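Local structure of monovalent Na+/H+ antiporter subunit F (7D3U) at residues Ala14-Met22 with Ala34-Phe42. The protein is a small membrane subunit of the multiple resistance and pH regulation (Mrp) complex, which probably exchanges sodium ions for protons across the cell membrane. Numbering follows the deposited sequence.
Sequences AAVLSSYRM and AADLLFFAF
L38 plugs into helix 2-23 as a knob in a hole lined by A15, S18, S19 and M22. Its CG lies anti to the carbonyl carbon (chi1 -65°), and the two methyls part over the hole: L38 CD2 reaches the A15 side, 3.8 Å from A15 CB, while L38 CD1 rests against S19, 3.8 Å from S19 CA. S18 points its CB into the interface, where L37 CD1 (3.7 Å) and L38 CD2 pack on it. Small side chains line both flanks. At one end A41 CB touches A15 CB loosely; at the other A34 CB lies against M22 CB (3.8 Å) and beside S18 O. The M22 side chain starts with CG anti to the backbone N (chi1 167°), then bends at chi3, which lays M22 CE on A35, 3.5 Å from A35 CB.

The polar content is slight. S18 OG lies near A34 O, whose position in the model is doubtful. R21 touches A34 CB with its CG alone, weakly, and turns its guanidinium away to L29 O of subunit G, bonded through R21 NE.

Around the pair, helix 71-80 covers the A35 side, and I631 of subunit A packs on L38. The axes of segments 14-22 and 34-42, nearly antiparallel (160°), approach to 8.9 Å, pairing the first two predicted transmembrane helices as a hairpin. With no charged group buried between the segments, cohesion here rests mainly on apolar fit: one leucine in its hole, flanked by alanines and serines whose small size is consistent with that separation of the axes.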
# COMPACT_ATOMS: atom_id res chain seq x y z
N ALA D 14 25.69 -36.03 20.00
CA ALA D 14 25.87 -35.19 21.17
C ALA D 14 25.03 -33.93 21.08
O ALA D 14 24.41 -33.50 22.06
CB ALA D 14 27.34 -34.84 21.35
N ALA D 15 24.99 -33.32 19.89
CA ALA D 15 24.18 -32.12 19.69
C ALA D 15 22.70 -32.42 19.87
O ALA D 15 21.96 -31.61 20.44
CB ALA D 15 24.46 -31.53 18.31
N VAL D 16 22.25 -33.58 19.39
CA VAL D 16 20.84 -33.94 19.54
C VAL D 16 20.49 -34.16 21.00
O VAL D 16 19.43 -33.72 21.47
CB VAL D 16 20.53 -35.18 18.68
CG1 VAL D 16 19.17 -35.74 19.04
CG2 VAL D 16 20.57 -34.83 17.21
N LEU D 17 21.37 -34.83 21.76
CA LEU D 17 21.10 -35.03 23.18
C LEU D 17 21.08 -33.70 23.93
O LEU D 17 20.19 -33.45 24.76
CB LEU D 17 22.15 -35.97 23.78
CG LEU D 17 22.15 -37.40 23.24
CD1 LEU D 17 23.26 -38.21 23.88
CD2 LEU D 17 20.80 -38.05 23.48
N SER D 18 22.05 -32.83 23.65
CA SER D 18 22.07 -31.54 24.33
C SER D 18 20.88 -30.68 23.92
O SER D 18 20.40 -29.88 24.73
CB SER D 18 23.39 -30.82 24.04
OG SER D 18 23.40 -29.55 24.64
N SER D 19 20.38 -30.84 22.70
CA SER D 19 19.18 -30.10 22.31
C SER D 19 17.94 -30.68 22.98
O SER D 19 16.99 -29.94 23.25
CB SER D 19 19.02 -30.10 20.80
OG SER D 19 17.92 -29.28 20.43
N TYR D 20 17.92 -31.99 23.23
CA TYR D 20 16.86 -32.54 24.06
C TYR D 20 16.87 -31.91 25.44
O TYR D 20 15.82 -31.59 26.00
CB TYR D 20 16.99 -34.06 24.17
CG TYR D 20 16.35 -34.60 25.43
CD1 TYR D 20 14.97 -34.73 25.53
CD2 TYR D 20 17.12 -34.97 26.52
CE1 TYR D 20 14.38 -35.21 26.69
CE2 TYR D 20 16.54 -35.46 27.67
CZ TYR D 20 15.17 -35.58 27.75
OH TYR D 20 14.59 -36.06 28.90
N ARG D 21 18.07 -31.75 26.02
CA ARG D 21 18.17 -31.04 27.29
C ARG D 21 17.68 -29.60 27.15
O ARG D 21 17.04 -29.06 28.06
CB ARG D 21 19.60 -31.08 27.81
CG ARG D 21 19.88 -30.15 28.99
CD ARG D 21 18.93 -30.37 30.15
NE ARG D 21 19.03 -31.72 30.71
CZ ARG D 21 18.14 -32.24 31.55
NH1 ARG D 21 18.31 -33.46 32.02
NH2 ARG D 21 17.08 -31.53 31.92
N MET D 22 17.99 -28.97 26.02
CA MET D 22 17.47 -27.63 25.75
C MET D 22 15.95 -27.60 25.79
O MET D 22 15.35 -26.67 26.34
CB MET D 22 17.96 -27.15 24.38
CG MET D 22 17.21 -25.93 23.88
SD MET D 22 18.07 -25.13 22.53
CE MET D 22 19.39 -24.34 23.45
N ALA D 34 22.87 -25.55 27.40
CA ALA D 34 22.72 -26.41 26.23
C ALA D 34 22.99 -25.64 24.95
O ALA D 34 23.60 -26.18 24.02
CB ALA D 34 21.32 -27.02 26.21
N ALA D 35 22.58 -24.38 24.89
CA ALA D 35 22.89 -23.55 23.73
C ALA D 35 24.39 -23.35 23.58
O ALA D 35 24.91 -23.37 22.46
CB ALA D 35 22.18 -22.20 23.84
N ASP D 36 25.09 -23.15 24.69
CA ASP D 36 26.54 -22.99 24.64
C ASP D 36 27.21 -24.27 24.12
O ASP D 36 28.03 -24.23 23.19
CB ASP D 36 27.08 -22.63 26.03
CG ASP D 36 28.59 -22.63 26.09
OD1 ASP D 36 29.20 -21.60 25.73
OD2 ASP D 36 29.17 -23.66 26.50
N LEU D 37 26.87 -25.41 24.73
CA LEU D 37 27.42 -26.68 24.26
C LEU D 37 27.10 -26.91 22.79
O LEU D 37 27.93 -27.45 22.05
CB LEU D 37 26.90 -27.83 25.12
CG LEU D 37 27.56 -29.20 24.99
CD1 LEU D 37 26.95 -30.03 23.87
CD2 LEU D 37 29.06 -29.05 24.79
N LEU D 38 25.91 -26.50 22.34
CA LEU D 38 25.54 -26.72 20.95
C LEU D 38 26.28 -25.78 20.02
O LEU D 38 26.62 -26.17 18.90
CB LEU D 38 24.03 -26.57 20.80
CG LEU D 38 23.26 -27.64 21.56
CD1 LEU D 38 21.77 -27.40 21.52
CD2 LEU D 38 23.59 -28.99 20.96
N PHE D 39 26.55 -24.55 20.44
CA PHE D 39 27.38 -23.67 19.62
C PHE D 39 28.77 -24.25 19.45
O PHE D 39 29.34 -24.23 18.34
CB PHE D 39 27.46 -22.27 20.24
CG PHE D 39 26.14 -21.59 20.38
CD1 PHE D 39 25.10 -21.86 19.51
CD2 PHE D 39 25.93 -20.67 21.39
CE1 PHE D 39 23.88 -21.23 19.64
CE2 PHE D 39 24.71 -20.03 21.53
CZ PHE D 39 23.69 -20.31 20.65
N PHE D 40 29.34 -24.81 20.52
CA PHE D 40 30.67 -25.40 20.40
C PHE D 40 30.63 -26.66 19.54
O PHE D 40 31.55 -26.90 18.74
CB PHE D 40 31.24 -25.67 21.79
CG PHE D 40 31.77 -24.44 22.47
CD1 PHE D 40 30.90 -23.47 22.94
CD2 PHE D 40 33.12 -24.24 22.63
CE1 PHE D 40 31.38 -22.34 23.56
CE2 PHE D 40 33.61 -23.11 23.25
CZ PHE D 40 32.73 -22.16 23.72
N ALA D 41 29.57 -27.46 19.67
CA ALA D 41 29.42 -28.62 18.79
C ALA D 41 29.24 -28.20 17.34
O ALA D 41 29.69 -28.91 16.43
CB ALA D 41 28.23 -29.47 19.25
N PHE D 42 28.61 -27.06 17.09
CA PHE D 42 28.46 -26.58 15.72
C PHE D 42 29.78 -26.10 15.15
O PHE D 42 30.04 -26.27 13.96
CB PHE D 42 27.42 -25.46 15.66
CG PHE D 42 26.03 -25.95 15.38
CD1 PHE D 42 25.70 -26.48 14.15
CD2 PHE D 42 25.04 -25.87 16.34
CE1 PHE D 42 24.43 -26.93 13.89
CE2 PHE D 42 23.77 -26.32 16.09
CZ PHE D 42 23.46 -26.85 14.86